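Local coordinates for GDSL-like Lipase/Acylhydrolase family protein (Neisseria meningitidis, PDB 4K7J) that probably removes O-acetyl groups from peptidoglycan as an esterase of the SGNH (GDSL-like) hydrolase family, at residues G87-A92 and Q97-V102; I56-I59 and H63-G66; I257-T262 and L305-Q310; Q264-T269 and R313-Q318; L291-T294 and G299-P302. All coordinates share one frame; numbering follows the deposited sequence. Where two conformers were deposited one is given.

Overall arrangement
Contact 2 lies deepest, about 3 Å from the centre of the chain, and joins a strand of the central sheet to the following helical turn by one buried amide-hydroxyl bond. Contact 1 touches it through Arg98 and Ala65, but belongs to the long loop leading into the β domain and mixes sulfur-aromatic packing with polar bonds. On the other side of the centre, contacts 3 and 4 join the same two helices, 259-276 and 305-318, at successive levels, almost entirely through aliphatic groups. Contact 5, farthest out at about 27 Å, is a backbone-bonded loop tied to contact 3 by Arg301, which reaches Thr306 and Gln309.

Contact 1 of 5, residues G87-A92 and Q97-V102; sequences GWVYPA and QRMAAV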
# COMPACT_ATOMS: atom_id res chain seq x y z
N GLY A 87 -10.81 -0.91 3.29
CA GLY A 87 -10.02 -1.54 2.26
C GLY A 87 -9.28 -2.79 2.71
O GLY A 87 -9.74 -3.50 3.62
N TRP A 88 -8.15 -3.06 2.07
CA TRP A 88 -7.30 -4.21 2.37
C TRP A 88 -6.44 -3.93 3.59
O TRP A 88 -5.60 -3.02 3.55
CB TRP A 88 -6.38 -4.53 1.19
CG TRP A 88 -7.08 -5.03 -0.06
CD1 TRP A 88 -7.38 -4.32 -1.19
CD2 TRP A 88 -7.54 -6.38 -0.31
NE1 TRP A 88 -8.00 -5.13 -2.12
CE2 TRP A 88 -8.11 -6.39 -1.60
CE3 TRP A 88 -7.53 -7.56 0.44
CZ2 TRP A 88 -8.67 -7.55 -2.16
CZ3 TRP A 88 -8.08 -8.71 -0.11
CH2 TRP A 88 -8.64 -8.70 -1.40
N VAL A 89 -6.62 -4.71 4.66
CA VAL A 89 -5.85 -4.53 5.89
C VAL A 89 -5.15 -5.82 6.37
O VAL A 89 -5.43 -6.91 5.87
CB VAL A 89 -6.73 -3.98 7.01
CG1 VAL A 89 -7.52 -2.77 6.51
CG2 VAL A 89 -7.69 -5.06 7.51
N TYR A 90 -4.24 -5.70 7.34
CA TYR A 90 -3.51 -6.85 7.86
C TYR A 90 -4.48 -7.86 8.43
O TYR A 90 -5.52 -7.49 8.95
CB TYR A 90 -2.56 -6.44 8.99
CG TYR A 90 -1.45 -5.47 8.63
CD1 TYR A 90 -1.08 -5.25 7.31
CD2 TYR A 90 -0.76 -4.79 9.63
CE1 TYR A 90 -0.05 -4.37 6.99
CE2 TYR A 90 0.27 -3.90 9.32
CZ TYR A 90 0.62 -3.70 8.01
OH TYR A 90 1.62 -2.82 7.70
N PRO A 91 -4.13 -9.15 8.37
CA PRO A 91 -4.97 -10.15 9.03
C PRO A 91 -4.70 -10.24 10.54
O PRO A 91 -5.44 -10.92 11.24
CB PRO A 91 -4.55 -11.45 8.34
CG PRO A 91 -3.12 -11.23 7.98
CD PRO A 91 -3.01 -9.76 7.63
N ALA A 92 -3.67 -9.54 11.02
CA ALA A 92 -3.27 -9.60 12.43
C ALA A 92 -2.29 -8.47 12.72
O ALA A 92 -1.78 -7.87 11.78
CB ALA A 92 -2.62 -10.95 12.76
N GLN A 97 4.79 -2.41 12.63
CA GLN A 97 3.99 -1.82 11.56
C GLN A 97 2.60 -1.51 12.09
O GLN A 97 2.26 -1.89 13.21
CB GLN A 97 3.97 -2.75 10.32
CG GLN A 97 5.39 -3.12 9.86
CD GLN A 97 5.49 -3.80 8.48
OE1 GLN A 97 6.56 -4.28 8.11
NE2 GLN A 97 4.39 -3.82 7.73
N ARG A 98 1.78 -0.82 11.31
CA ARG A 98 0.57 -0.25 11.87
C ARG A 98 -0.59 -0.12 10.87
O ARG A 98 -0.40 0.27 9.72
CB ARG A 98 0.91 1.11 12.50
CG ARG A 98 -0.28 1.99 12.84
CD ARG A 98 0.20 3.31 13.47
NE ARG A 98 -0.92 4.19 13.80
CZ ARG A 98 -1.41 5.13 12.99
NH1 ARG A 98 -0.87 5.34 11.79
NH2 ARG A 98 -2.44 5.87 13.39
N MET A 99 -1.79 -0.49 11.31
CA MET A 99 -3.00 -0.16 10.57
C MET A 99 -3.74 0.90 11.37
O MET A 99 -4.08 0.67 12.53
CB MET A 99 -3.91 -1.38 10.43
CG MET A 99 -3.43 -2.47 9.50
SD MET A 99 -3.80 -2.13 7.78
CE MET A 99 -2.23 -1.40 7.26
N ALA A 100 -4.02 2.05 10.76
CA ALA A 100 -4.73 3.10 11.49
C ALA A 100 -6.23 2.85 11.56
O ALA A 100 -6.89 3.25 12.52
CB ALA A 100 -4.45 4.46 10.87
N ALA A 101 -6.76 2.18 10.54
CA ALA A 101 -8.21 2.06 10.33
C ALA A 101 -8.89 0.89 11.06
O ALA A 101 -10.11 0.86 11.17
CB ALA A 101 -8.52 1.98 8.84
N VAL A 102 -8.10 -0.08 11.53
CA VAL A 102 -8.66 -1.20 12.30
C VAL A 102 -7.78 -1.61 13.47
O VAL A 102 -6.58 -1.36 13.48
CB VAL A 102 -8.87 -2.47 11.46
CG1 VAL A 102 -10.19 -2.42 10.76
CG2 VAL A 102 -7.71 -2.67 10.49
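Tyr90 meets Gln97 through its hydroxyl and Met99 through one face of its ring. Gln97 NE2 donates to Tyr90 OH over 2.9 Å with an N-H...O angle of 148°. The oxygen lies in the amide plane, although ring and amide planes are turned 59° apart. That amide is held at both ends: NE2 also donates to Gly215 O, and OE1 accepts from Asn217 N. Tyr90 N has a soft partner, a weak bond of 3.6 Å to Met99 SD. The same sulfur sits 4.2 Å from the Tyr90 ring centroid, close to the ring normal, which makes this a Met-aromatic contact; Met99 CE adds a CH-pi contact at 3.8 Å from the centroid. Bends at chi2 (-82°) and chi3 fold the methionine over the ring. Both segments belong to the loop between helix 68-81 and strand 102-106, where the chain passes into the β domain, and Val89 pairs by backbone with Ile200 of strand 195-203. Tyr90 O accepts from His104 NE2. On the apolar side, Met99 SD touches Val89 CB at 3.5 Å, while Val89 CG2 and Val102 CG2 meet tip to tip at 3.8 Å.

Contact 2 of 5, residues I56-I59 and H63-G66; sequences ILQI and HTAG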
# COMPACT_ATOMS: atom_id res chain seq x y z
N ILE A 56 -7.53 2.58 -4.29
CA ILE A 56 -6.15 3.05 -4.32
C ILE A 56 -5.31 2.10 -3.46
O ILE A 56 -5.64 1.86 -2.30
CB ILE A 56 -6.04 4.49 -3.75
CG1 ILE A 56 -6.76 5.48 -4.65
CG2 ILE A 56 -4.58 4.92 -3.58
CD1 ILE A 56 -6.85 6.89 -4.04
N LEU A 57 -4.23 1.56 -4.04
CA LEU A 57 -3.38 0.60 -3.33
C LEU A 57 -1.92 1.08 -3.26
O LEU A 57 -1.23 1.15 -4.27
CB LEU A 57 -3.43 -0.76 -4.04
CG LEU A 57 -2.49 -1.86 -3.54
CD1 LEU A 57 -2.79 -2.17 -2.07
CD2 LEU A 57 -2.64 -3.14 -4.41
N GLN A 58 -1.45 1.38 -2.05
CA GLN A 58 -0.07 1.82 -1.91
C GLN A 58 0.83 0.71 -1.38
O GLN A 58 0.63 0.18 -0.27
CB GLN A 58 0.03 3.06 -1.01
CG GLN A 58 1.48 3.54 -0.87
CD GLN A 58 1.58 4.98 -0.42
OE1 GLN A 58 0.79 5.83 -0.84
NE2 GLN A 58 2.55 5.27 0.45
N ILE A 59 1.84 0.36 -2.17
CA ILE A 59 2.76 -0.71 -1.83
C ILE A 59 4.13 -0.08 -1.67
O ILE A 59 4.59 0.63 -2.57
CB ILE A 59 2.80 -1.78 -2.94
CG1 ILE A 59 1.38 -2.13 -3.39
CG2 ILE A 59 3.60 -3.03 -2.47
CD1 ILE A 59 1.31 -2.99 -4.65
N HIS A 63 7.72 3.86 5.30
CA HIS A 63 6.92 5.09 5.23
C HIS A 63 5.46 4.69 5.04
O HIS A 63 4.56 5.31 5.61
CB HIS A 63 7.37 5.99 4.06
CG HIS A 63 8.82 6.35 4.06
ND1 HIS A 63 9.45 6.96 5.13
CD2 HIS A 63 9.78 6.20 3.11
CE1 HIS A 63 10.72 7.16 4.84
NE2 HIS A 63 10.94 6.72 3.61
N THR A 64 5.24 3.64 4.25
CA THR A 64 3.90 3.12 3.99
C THR A 64 3.42 2.26 5.16
O THR A 64 2.26 2.35 5.59
CB THR A 64 3.88 2.30 2.68
OG1 THR A 64 4.19 3.16 1.57
CG2 THR A 64 2.48 1.65 2.44
N ALA A 65 4.32 1.44 5.68
CA ALA A 65 3.98 0.47 6.72
C ALA A 65 3.52 1.08 8.05
O ALA A 65 2.86 0.41 8.84
CB ALA A 65 5.16 -0.52 6.94
N GLY A 66 3.86 2.34 8.29
CA GLY A 66 3.45 3.02 9.51
C GLY A 66 2.02 3.53 9.43
O GLY A 66 1.41 3.86 10.44
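Gln58 reaches from strand 53-60 to Thr64 on the short helix 62-65, and this one pair makes the whole contact. Starting at CB, the chain sets off toward the helix; CG stands opposite the backbone N (chi1 -179°), which carries the side chain outward in a nearly straight run. CG is the first atom to touch, lying 3.7 Å from Thr64 OG1 and 3.9 Å from Thr64 CG2. Gln58 CD follows at 3.8 Å from Thr64 OG1. The tip decides the contact: Gln58 NE2 donates to Thr64 OG1 over 2.9 Å, with an almost straight N-H...O angle of 173° and the acceptor only 5° out of the amide plane. The threonine methyl turns to the strand, its CG2 resting 3.6 Å from Gln58 O. Both residues are buried, Gln58 also packing against Phe69 and Thr70 of helix 68-81 and both against Ser246 of strand 242-246. The straight, in-plane bond would favour this rotation of the amide. The tight turn joining the two segments carries a Gly-Asp-Ser sequence, and the brace spans the strand-turn-helix element that, as in other SGNH hydrolases, probably carries the nucleophilic serine.

Contact 3 of 5, residues I257-T262 and L305-Q310; sequences IDIADT and LTEVQQ
Ile259, in the first turn of helix 259-276, packs on Glu307 and Val308 of helix 305-318, at the N-terminal ends of two neighbouring helices of the α/β domain. Its CG1 lies beside the backbone N (chi1 -65°), which sends CD1 across to the second helix. There CD1 meets Val308 CG2 at 4.0 Å, the two side chains crossing at about a right angle. Ile259 CG1 rests at the same distance, 4.0 Å, from Glu307 CB, the main glutamate contact; Glu307 OE1, held in a salt bridge by Arg304, also lies beside Ile259 CG1. Ile257 CD1 approaches Val308 CG2 more loosely, at 4.4 Å. No hydrogen bond crosses between the segments; within 257-262, side chains cap the helix start. Asp258 is the N-cap: its OD1 accepts from Asp261 N over 2.9 Å, the donor standing 55° out of the carboxylate plane. Asp258 O takes two bonds, one from Thr262 N and one from Thr262 OG1 at 2.7 Å. Arg304 NH1 also reaches Ile257 O, adding a polar tie beside the apolar patch. Helix 259-276 bridges strands 242-246 and 281-286, and helix 305-318 leads on to 322-325, so the contact joins successive β-α-β crossovers of the SGNH hydrolase fold.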
# COMPACT_ATOMS: atom_id res chain seq x y z
N ILE A 257 24.41 -0.70 -5.07
CA ILE A 257 23.29 -0.94 -5.96
C ILE A 257 23.69 -0.75 -7.44
O ILE A 257 24.49 0.12 -7.78
CB ILE A 257 22.08 -0.04 -5.59
CG1 ILE A 257 20.80 -0.52 -6.30
CG2 ILE A 257 22.39 1.41 -5.87
CD1 ILE A 257 19.54 0.14 -5.78
N ASP A 258 23.14 -1.59 -8.30
CA ASP A 258 23.38 -1.50 -9.74
C ASP A 258 22.18 -0.80 -10.36
O ASP A 258 21.13 -1.43 -10.55
CB ASP A 258 23.53 -2.91 -10.31
CG ASP A 258 23.92 -2.92 -11.78
OD1 ASP A 258 23.42 -2.09 -12.57
OD2 ASP A 258 24.73 -3.79 -12.17
N ILE A 259 22.33 0.49 -10.66
CA ILE A 259 21.20 1.29 -11.13
C ILE A 259 20.65 0.75 -12.44
O ILE A 259 19.44 0.65 -12.62
CB ILE A 259 21.58 2.79 -11.28
CG1 ILE A 259 21.92 3.41 -9.92
CG2 ILE A 259 20.46 3.58 -11.93
CD1 ILE A 259 20.74 3.43 -8.93
N ALA A 260 21.53 0.38 -13.36
CA ALA A 260 21.09 -0.14 -14.65
C ALA A 260 20.26 -1.42 -14.47
O ALA A 260 19.21 -1.58 -15.09
CB ALA A 260 22.28 -0.39 -15.57
N ASP A 261 20.73 -2.33 -13.62
CA ASP A 261 19.97 -3.55 -13.38
C ASP A 261 18.66 -3.23 -12.66
O ASP A 261 17.59 -3.74 -13.04
CB ASP A 261 20.76 -4.57 -12.57
CG ASP A 261 20.05 -5.92 -12.51
OD1 ASP A 261 19.73 -6.46 -13.59
OD2 ASP A 261 19.77 -6.42 -11.40
N THR A 262 18.74 -2.39 -11.63
CA THR A 262 17.57 -2.03 -10.84
C THR A 262 16.51 -1.38 -11.73
O THR A 262 15.33 -1.75 -11.67
CB THR A 262 17.94 -1.06 -9.70
OG1 THR A 262 18.97 -1.65 -8.90
CG2 THR A 262 16.71 -0.77 -8.83
N LEU A 305 21.64 8.06 -3.29
CA LEU A 305 20.27 8.57 -3.21
C LEU A 305 19.86 9.28 -4.49
O LEU A 305 18.79 9.03 -5.04
CB LEU A 305 20.08 9.50 -2.02
CG LEU A 305 18.72 10.18 -1.91
CD1 LEU A 305 17.58 9.13 -1.83
CD2 LEU A 305 18.68 11.11 -0.71
N THR A 306 20.72 10.19 -4.96
CA THR A 306 20.40 10.97 -6.15
C THR A 306 20.19 10.06 -7.36
O THR A 306 19.22 10.22 -8.10
CB THR A 306 21.50 12.04 -6.43
OG1 THR A 306 21.47 13.02 -5.39
CG2 THR A 306 21.30 12.73 -7.79
N GLU A 307 21.06 9.07 -7.54
CA GLU A 307 20.92 8.16 -8.67
C GLU A 307 19.63 7.35 -8.61
O GLU A 307 18.98 7.11 -9.64
CB GLU A 307 22.12 7.22 -8.75
CG GLU A 307 23.44 7.91 -9.02
CD GLU A 307 24.59 7.07 -8.55
OE1 GLU A 307 24.94 6.10 -9.25
OE2 GLU A 307 25.11 7.37 -7.45
N VAL A 308 19.26 6.93 -7.40
CA VAL A 308 18.00 6.20 -7.21
C VAL A 308 16.78 7.06 -7.54
O VAL A 308 15.90 6.62 -8.27
CB VAL A 308 17.89 5.64 -5.77
CG1 VAL A 308 16.46 5.13 -5.48
CG2 VAL A 308 18.90 4.53 -5.57
N GLN A 309 16.73 8.29 -7.01
CA GLN A 309 15.62 9.19 -7.31
C GLN A 309 15.49 9.47 -8.81
O GLN A 309 14.38 9.60 -9.34
CB GLN A 309 15.79 10.52 -6.55
CG GLN A 309 15.64 10.42 -5.04
CD GLN A 309 16.12 11.66 -4.33
OE1 GLN A 309 17.11 12.27 -4.73
NE2 GLN A 309 15.39 12.07 -3.30
N GLN A 310 16.62 9.56 -9.49
CA GLN A 310 16.61 9.85 -10.93
C GLN A 310 16.15 8.64 -11.72
O GLN A 310 15.42 8.76 -12.71
CB GLN A 310 17.99 10.31 -11.41
CG GLN A 310 18.34 11.70 -10.94
CD GLN A 310 19.65 12.20 -11.51
OE1 GLN A 310 20.33 11.51 -12.27
NE2 GLN A 310 20.02 13.41 -11.12

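Contact 4 of 5, residues Q264-T269 and R313-Q318; sequences QKWLDT and RRVARQ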
# COMPACT_ATOMS: atom_id res chain seq x y z
N GLN A 264 15.97 -1.79 -14.92
CA GLN A 264 15.32 -2.79 -15.76
C GLN A 264 14.28 -3.58 -14.97
O GLN A 264 13.20 -3.90 -15.48
CB GLN A 264 16.33 -3.75 -16.39
CG GLN A 264 15.75 -4.56 -17.55
CD GLN A 264 16.75 -5.52 -18.17
OE1 GLN A 264 17.61 -6.08 -17.48
NE2 GLN A 264 16.65 -5.71 -19.49
N LYS A 265 14.60 -3.89 -13.72
CA LYS A 265 13.65 -4.61 -12.86
C LYS A 265 12.43 -3.76 -12.57
O LYS A 265 11.31 -4.25 -12.60
CB LYS A 265 14.32 -5.09 -11.58
CG LYS A 265 15.22 -6.28 -11.82
CD LYS A 265 15.90 -6.78 -10.57
CE LYS A 265 16.78 -7.99 -10.88
NZ LYS A 265 17.32 -8.61 -9.64
N TRP A 266 12.66 -2.48 -12.32
CA TRP A 266 11.56 -1.56 -12.08
C TRP A 266 10.64 -1.47 -13.30
O TRP A 266 9.42 -1.58 -13.18
CB TRP A 266 12.09 -0.17 -11.69
CG TRP A 266 12.37 -0.02 -10.23
CD1 TRP A 266 13.28 -0.73 -9.48
CD2 TRP A 266 11.75 0.90 -9.33
NE1 TRP A 266 13.24 -0.30 -8.17
CE2 TRP A 266 12.31 0.69 -8.05
CE3 TRP A 266 10.75 1.87 -9.48
CZ2 TRP A 266 11.91 1.43 -6.93
CZ3 TRP A 266 10.36 2.61 -8.36
CH2 TRP A 266 10.94 2.38 -7.11
N LEU A 267 11.23 -1.28 -14.48
CA LEU A 267 10.44 -1.25 -15.71
C LEU A 267 9.65 -2.55 -15.90
O LEU A 267 8.49 -2.51 -16.27
CB LEU A 267 11.35 -1.01 -16.92
CG LEU A 267 11.91 0.41 -16.95
CD1 LEU A 267 13.19 0.51 -17.78
CD2 LEU A 267 10.83 1.37 -17.46
N ASP A 268 10.31 -3.68 -15.67
CA ASP A 268 9.63 -4.98 -15.72
C ASP A 268 8.43 -5.04 -14.78
O ASP A 268 7.36 -5.52 -15.15
CB ASP A 268 10.59 -6.12 -15.36
CG ASP A 268 11.63 -6.37 -16.44
OD1 ASP A 268 11.47 -5.84 -17.57
OD2 ASP A 268 12.60 -7.10 -16.16
N THR A 269 8.61 -4.54 -13.55
CA THR A 269 7.55 -4.55 -12.56
C THR A 269 6.36 -3.70 -13.00
O THR A 269 5.21 -4.11 -12.84
CB THR A 269 8.06 -4.10 -11.17
OG1 THR A 269 9.21 -4.87 -10.80
CG2 THR A 269 6.98 -4.31 -10.12
N ARG A 313 12.31 8.47 -11.64
CA ARG A 313 11.66 9.33 -12.60
C ARG A 313 11.76 8.81 -14.04
O ARG A 313 10.79 8.85 -14.78
CB ARG A 313 12.16 10.78 -12.50
CG ARG A 313 11.35 11.72 -13.35
CD ARG A 313 12.05 13.05 -13.53
NE ARG A 313 11.95 13.89 -12.35
CZ ARG A 313 10.89 14.65 -12.07
NH1 ARG A 313 9.85 14.67 -12.89
NH2 ARG A 313 10.88 15.38 -10.97
N ARG A 314 12.92 8.30 -14.44
CA ARG A 314 13.06 7.68 -15.76
C ARG A 314 12.08 6.51 -15.94
O ARG A 314 11.47 6.35 -17.00
CB ARG A 314 14.48 7.16 -15.99
CG ARG A 314 15.52 8.23 -16.23
CD ARG A 314 16.80 7.61 -16.83
NE ARG A 314 17.47 6.65 -15.95
CZ ARG A 314 18.24 7.00 -14.93
NH1 ARG A 314 18.44 8.28 -14.66
NH2 ARG A 314 18.82 6.07 -14.18
N VAL A 315 11.94 5.69 -14.90
CA VAL A 315 11.00 4.56 -14.96
C VAL A 315 9.57 5.05 -15.16
O VAL A 315 8.83 4.50 -16.00
CB VAL A 315 11.07 3.69 -13.68
CG1 VAL A 315 9.89 2.72 -13.62
CG2 VAL A 315 12.39 2.94 -13.62
N ALA A 316 9.19 6.07 -14.40
CA ALA A 316 7.88 6.72 -14.56
C ALA A 316 7.61 7.15 -16.00
O ALA A 316 6.52 6.89 -16.55
CB ALA A 316 7.78 7.92 -13.63
N ARG A 317 8.58 7.81 -16.61
CA ARG A 317 8.40 8.35 -17.96
C ARG A 317 8.34 7.24 -18.99
O ARG A 317 7.47 7.23 -19.85
CB ARG A 317 9.52 9.33 -18.32
CG ARG A 317 9.33 9.95 -19.70
CD ARG A 317 10.32 11.07 -19.96
NE ARG A 317 10.24 11.55 -21.34
CZ ARG A 317 11.06 12.46 -21.85
NH1 ARG A 317 11.99 13.01 -21.08
NH2 ARG A 317 10.95 12.83 -23.13
N GLN A 318 9.28 6.30 -18.89
CA GLN A 318 9.31 5.20 -19.84
C GLN A 318 8.11 4.28 -19.66
O GLN A 318 7.60 3.73 -20.63
CB GLN A 318 10.65 4.45 -19.76
CG GLN A 318 11.78 5.22 -20.47
CD GLN A 318 13.17 4.73 -20.13
OE1 GLN A 318 13.39 3.55 -19.85
NE2 GLN A 318 14.14 5.64 -20.16
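Trp266 lays its CB against Val315 CG2 at 3.7 Å, and the edge of its indole meets Val315 CG1 near the ring plane. The valine has CG1 opposite its backbone N (chi1 168°), an orientation that spreads both methyls toward the other helix. Leu267 takes the next position: CD2 packs 4.2 Å from Val315 CG1 and 4.0 Å from Val315 O. Farther out, Gln318 was deposited in two conformers, so the approach of its amide to Leu267 is doubtful. The axes of the segments 264-269 and 313-318 come within 9.7 Å and run in the same general direction at 37°, a crossing of -37°. Both are crossover helices of the α/β fold, each linking parallel strands of the central sheet along the chain, and they meet here mainly through one valine set against a tryptophan and a leucine. No hydrogen bond crosses between 264-269 and 313-318. Arg314 bridges the helices nearby by a salt bridge to Glu263, while Val315 extends the apolar patch to Val270. Within 264-269, Lys265 O is gripped twice, by Thr269 N and by Thr269 OG1 at 2.8 Å, the two donors coming from opposite faces of its carbonyl plane.

Contact 5 of 5, residues L291-T294 and G299-P302; sequences LKNT and GTRP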
# COMPACT_ATOMS: atom_id res chain seq x y z
N LEU A 291 19.12 11.41 5.00
CA LEU A 291 20.48 11.78 5.36
C LEU A 291 21.20 10.58 5.93
O LEU A 291 20.66 9.86 6.78
CB LEU A 291 20.47 12.91 6.39
CG LEU A 291 19.71 14.15 5.91
CD1 LEU A 291 19.72 15.24 6.98
CD2 LEU A 291 20.31 14.66 4.61
N LYS A 292 22.43 10.36 5.46
CA LYS A 292 23.32 9.35 5.99
C LYS A 292 23.81 9.80 7.35
O LYS A 292 24.14 9.00 8.22
CB LYS A 292 24.51 9.17 5.05
CG LYS A 292 25.40 8.00 5.40
CD LYS A 292 24.56 6.73 5.46
CE LYS A 292 25.39 5.52 5.85
NZ LYS A 292 24.56 4.28 5.80
N ASN A 293 23.84 11.12 7.53
CA ASN A 293 24.24 11.70 8.79
C ASN A 293 23.69 13.12 8.86
O ASN A 293 23.69 13.83 7.86
CB ASN A 293 25.76 11.65 8.95
CG ASN A 293 26.38 13.01 9.03
OD1 ASN A 293 26.55 13.55 10.11
ND2 ASN A 293 26.71 13.58 7.87
N THR A 294 23.21 13.53 10.03
CA THR A 294 22.43 14.76 10.14
C THR A 294 23.25 16.00 10.47
O THR A 294 22.70 17.06 10.76
CB THR A 294 21.30 14.60 11.18
OG1 THR A 294 21.87 14.43 12.49
CG2 THR A 294 20.46 13.38 10.85
N GLY A 299 23.98 18.30 4.68
CA GLY A 299 24.32 16.91 4.46
C GLY A 299 24.12 16.05 5.68
O GLY A 299 23.64 16.52 6.71
N THR A 300 24.47 14.77 5.56
CA THR A 300 25.02 14.23 4.32
C THR A 300 24.07 13.21 3.69
O THR A 300 23.57 12.30 4.36
CB THR A 300 26.38 13.57 4.57
OG1 THR A 300 27.27 14.52 5.16
CG2 THR A 300 26.97 13.08 3.27
N ARG A 301 23.83 13.37 2.39
CA ARG A 301 22.97 12.46 1.65
C ARG A 301 23.70 11.14 1.45
O ARG A 301 24.92 11.14 1.30
CB ARG A 301 22.59 13.08 0.30
CG ARG A 301 21.57 14.21 0.41
CD ARG A 301 21.56 15.10 -0.83
NE ARG A 301 21.13 14.37 -2.03
CZ ARG A 301 19.86 14.15 -2.35
NH1 ARG A 301 18.88 14.59 -1.56
NH2 ARG A 301 19.56 13.48 -3.47
N PRO A 302 22.97 10.02 1.46
CA PRO A 302 23.64 8.77 1.08
C PRO A 302 24.14 8.89 -0.35
O PRO A 302 23.52 9.57 -1.17
CB PRO A 302 22.52 7.72 1.15
CG PRO A 302 21.44 8.36 1.98
CD PRO A 302 21.53 9.82 1.69
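Lys292 and Asn293 both face Thr300, the pattern of a classic beta bulge, formed in the loop between strand 281-286 and helix 305-318. Backbone bonds carry it. Lys292 N points to Thr300 O nearly along the C=O axis (173°) at 2.5 Å. Asn293 N adds a weak bond to the same oxygen at 3.4 Å. In return Thr300 N donates to Asn293 O over 2.6 Å, in the carbonyl plane. The two shorter lengths are unusually small and doubtful as exact values. The peptide bond before Thr300 is cis, which puts Gly299 O on the same side as the Thr300 N-H; both face Asn293 O, leaving the two acceptor oxygens 2.9 Å apart. Van der Waals contacts include Leu291 CD1 at 4.1 Å from Gly299 O, and Lys292 CB against the Thr300 carbonyl before a bend at chi2 (55°) leads the chain away. An apolar pair, Leu291 CD2 and Arg301 CG, stands 4.4 Å apart. Outside the pair, Arg301 NH2 hydrogen-bonds Thr306 OG1, and its guanidinium forms salt bridges with Glu289 and a bound buffer sulfonate. The disulfide Cys298-Cys334 ties down the chain immediately before Gly299. Among carbon-donor contacts, Leu291 CA approaches Thr300 O at 3.3 Å, with an angle of 122° at the hydrogen.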